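Local coordinates for protein histidine decarboxylase alpha chain (Lactobacillus sp. 30A, PDB 1IBV) that probably catalyses, through a covalently held pyruvoyl group, the decarboxylation of histidine to histamine and carbon dioxide, at residues G90-W96 and V120-P124. Numbering follows the deposited sequence.
Sequences GQGYGVW and VWETP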
loop_
_atom_site.group_PDB
_atom_site.type_symbol
_atom_site.label_atom_id
_atom_site.label_comp_id
_atom_site.label_asym_id
_atom_site.label_seq_id
_atom_site.Cartn_x
_atom_site.Cartn_y
_atom_site.Cartn_z
ATOM N N GLY B 90 14.522 33.314 39.080
ATOM C CA GLY B 90 13.383 33.117 38.191
ATOM C C GLY B 90 11.995 32.780 38.722
ATOM O O GLY B 90 11.220 32.120 38.025
ATOM N N GLN B 91 11.648 33.235 39.918
ATOM C CA GLN B 91 10.323 32.928 40.454
ATOM C C GLN B 91 9.373 34.088 40.176
ATOM O O GLN B 91 9.792 35.105 39.612
ATOM C CB GLN B 91 10.406 32.598 41.946
ATOM C CG GLN B 91 11.379 31.458 42.237
ATOM C CD GLN B 91 11.397 31.045 43.697
ATOM O OE1 GLN B 91 10.804 31.705 44.559
ATOM N NE2 GLN B 91 12.075 29.938 43.984
ATOM N N GLY B 92 8.096 33.925 40.525
ATOM C CA GLY B 92 7.133 34.982 40.269
ATOM C C GLY B 92 5.748 34.733 40.845
ATOM O O GLY B 92 5.518 33.754 41.558
ATOM N N TYR B 93 4.820 35.633 40.534
ATOM C CA TYR B 93 3.442 35.535 41.015
ATOM C C TYR B 93 2.524 34.847 40.012
ATOM O O TYR B 93 1.621 34.092 40.385
ATOM C CB TYR B 93 2.893 36.937 41.320
ATOM C CG TYR B 93 3.466 37.590 42.567
ATOM C CD1 TYR B 93 2.997 37.238 43.837
ATOM C CD2 TYR B 93 4.473 38.550 42.473
ATOM C CE1 TYR B 93 3.518 37.823 44.984
ATOM C CE2 TYR B 93 5.006 39.146 43.609
ATOM C CZ TYR B 93 4.525 38.778 44.866
ATOM O OH TYR B 93 5.041 39.353 46.015
ATOM N N GLY B 94 2.714 35.159 38.734
ATOM C CA GLY B 94 1.891 34.553 37.708
ATOM C C GLY B 94 2.734 34.026 36.573
ATOM O O GLY B 94 3.921 34.352 36.453
ATOM N N VAL B 95 2.109 33.207 35.731
ATOM C CA VAL B 95 2.780 32.619 34.587
ATOM C C VAL B 95 1.831 32.717 33.397
ATOM O O VAL B 95 0.643 32.440 33.530
ATOM C CB VAL B 95 3.165 31.156 34.893
ATOM C CG1 VAL B 95 1.964 30.244 34.785
ATOM C CG2 VAL B 95 4.292 30.714 34.006
ATOM N N TRP B 96 2.354 33.119 32.243
ATOM C CA TRP B 96 1.531 33.284 31.042
ATOM C C TRP B 96 2.134 32.672 29.781
ATOM O O TRP B 96 3.361 32.564 29.654
ATOM C CB TRP B 96 1.294 34.765 30.786
ATOM C CG TRP B 96 2.565 35.508 30.497
ATOM C CD1 TRP B 96 3.413 36.069 31.408
ATOM C CD2 TRP B 96 3.150 35.742 29.207
ATOM N NE1 TRP B 96 4.492 36.634 30.765
ATOM C CE2 TRP B 96 4.354 36.443 29.415
ATOM C CE3 TRP B 96 2.775 35.422 27.892
ATOM C CZ2 TRP B 96 5.187 36.833 28.362
ATOM C CZ3 TRP B 96 3.606 35.812 26.842
ATOM C CH2 TRP B 96 4.794 36.506 27.088
ATOM N N VAL B 120 7.151 34.818 32.781
ATOM C CA VAL B 120 6.740 34.932 34.179
ATOM C C VAL B 120 6.316 36.361 34.504
ATOM O O VAL B 120 6.847 37.331 33.939
ATOM C CB VAL B 120 7.871 34.563 35.145
ATOM C CG1 VAL B 120 7.317 34.468 36.556
ATOM C CG2 VAL B 120 8.517 33.250 34.737
ATOM N N TRP B 121 5.360 36.476 35.421
ATOM C CA TRP B 121 4.842 37.764 35.852
ATOM C C TRP B 121 5.342 38.009 37.264
ATOM O O TRP B 121 5.111 37.195 38.174
ATOM C CB TRP B 121 3.314 37.764 35.833
ATOM C CG TRP B 121 2.716 39.123 35.991
ATOM C CD1 TRP B 121 1.671 39.472 36.800
ATOM C CD2 TRP B 121 3.102 40.323 35.295
ATOM N NE1 TRP B 121 1.380 40.808 36.648
ATOM C CE2 TRP B 121 2.242 41.353 35.739
ATOM C CE3 TRP B 121 4.096 40.628 34.347
ATOM C CZ2 TRP B 121 2.336 42.666 35.258
ATOM C CZ3 TRP B 121 4.190 41.931 33.873
ATOM C CH2 TRP B 121 3.315 42.935 34.333
ATOM N N GLU B 122 6.003 39.145 37.450
ATOM C CA GLU B 122 6.578 39.497 38.738
ATOM C C GLU B 122 5.720 40.331 39.711
ATOM O O GLU B 122 6.013 40.367 40.912
ATOM C CB GLU B 122 7.936 40.166 38.514
ATOM C CG GLU B 122 8.853 39.457 37.491
ATOM C CD GLU B 122 9.377 38.077 37.934
ATOM O OE1 GLU B 122 9.042 37.601 39.045
ATOM O OE2 GLU B 122 10.132 37.458 37.146
ATOM N N THR B 123 4.690 41.024 39.226
ATOM C CA THR B 123 3.855 41.814 40.139
ATOM C C THR B 123 2.632 41.007 40.550
ATOM O O THR B 123 2.159 40.168 39.795
ATOM C CB THR B 123 3.407 43.154 39.528
ATOM O OG1 THR B 123 2.276 42.939 38.681
ATOM C CG2 THR B 123 4.527 43.770 38.714
ATOM N N PRO B 124 2.060 41.301 41.728
ATOM C CA PRO B 124 0.885 40.578 42.222
ATOM C C PRO B 124 -0.468 40.989 41.652
ATOM O O PRO B 124 -1.491 40.382 41.990
ATOM C CB PRO B 124 0.930 40.878 43.712
ATOM C CG PRO B 124 1.361 42.299 43.711
ATOM C CD PRO B 124 2.519 42.276 42.732
#
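Gly94 and Trp121 form an antiparallel hydrogen-bonded pair in which Trp121 N gives a bond of 2.8 Å to Gly94 O, the donor lying above the carbonyl plane, while Val95 and Val120 make the adjoining non-hydrogen-bonded pair. Trp121 O is gripped twice, by Tyr93 N at 2.8 Å, nearly in line with the carbonyl bond, and by Gly94 N at 3.2 Å. With both residues facing Trp121, this is a classic beta bulge, set at the open end of the hairpin of strands 94-104 and 113-121, the latter an edge strand of the mixed sheet within this chain. The Tyr93 side chain, CG anti to the carbonyl carbon (chi1 -72°), heads toward the 120-124 segment and lies alongside Pro124, whose CB sits over the centre of the tyrosine ring in a CH-pi contact, 4.1 Å from the centroid. Replacing the tyrosine with a serine would probably leave Pro124 without its aromatic partner and open a gap beside it. On the face bearing Val95, the CG1 methyl of Val120 packs 3.8 Å from Gly92 CA, and Ala78 of strand 68-80 also touches this valine. Glu122, bent at chi2 (-68°), turns its carboxylate back to the backbone at Gln91 and Gly92, bringing OE1 within 3.5 Å of Gly92 CA.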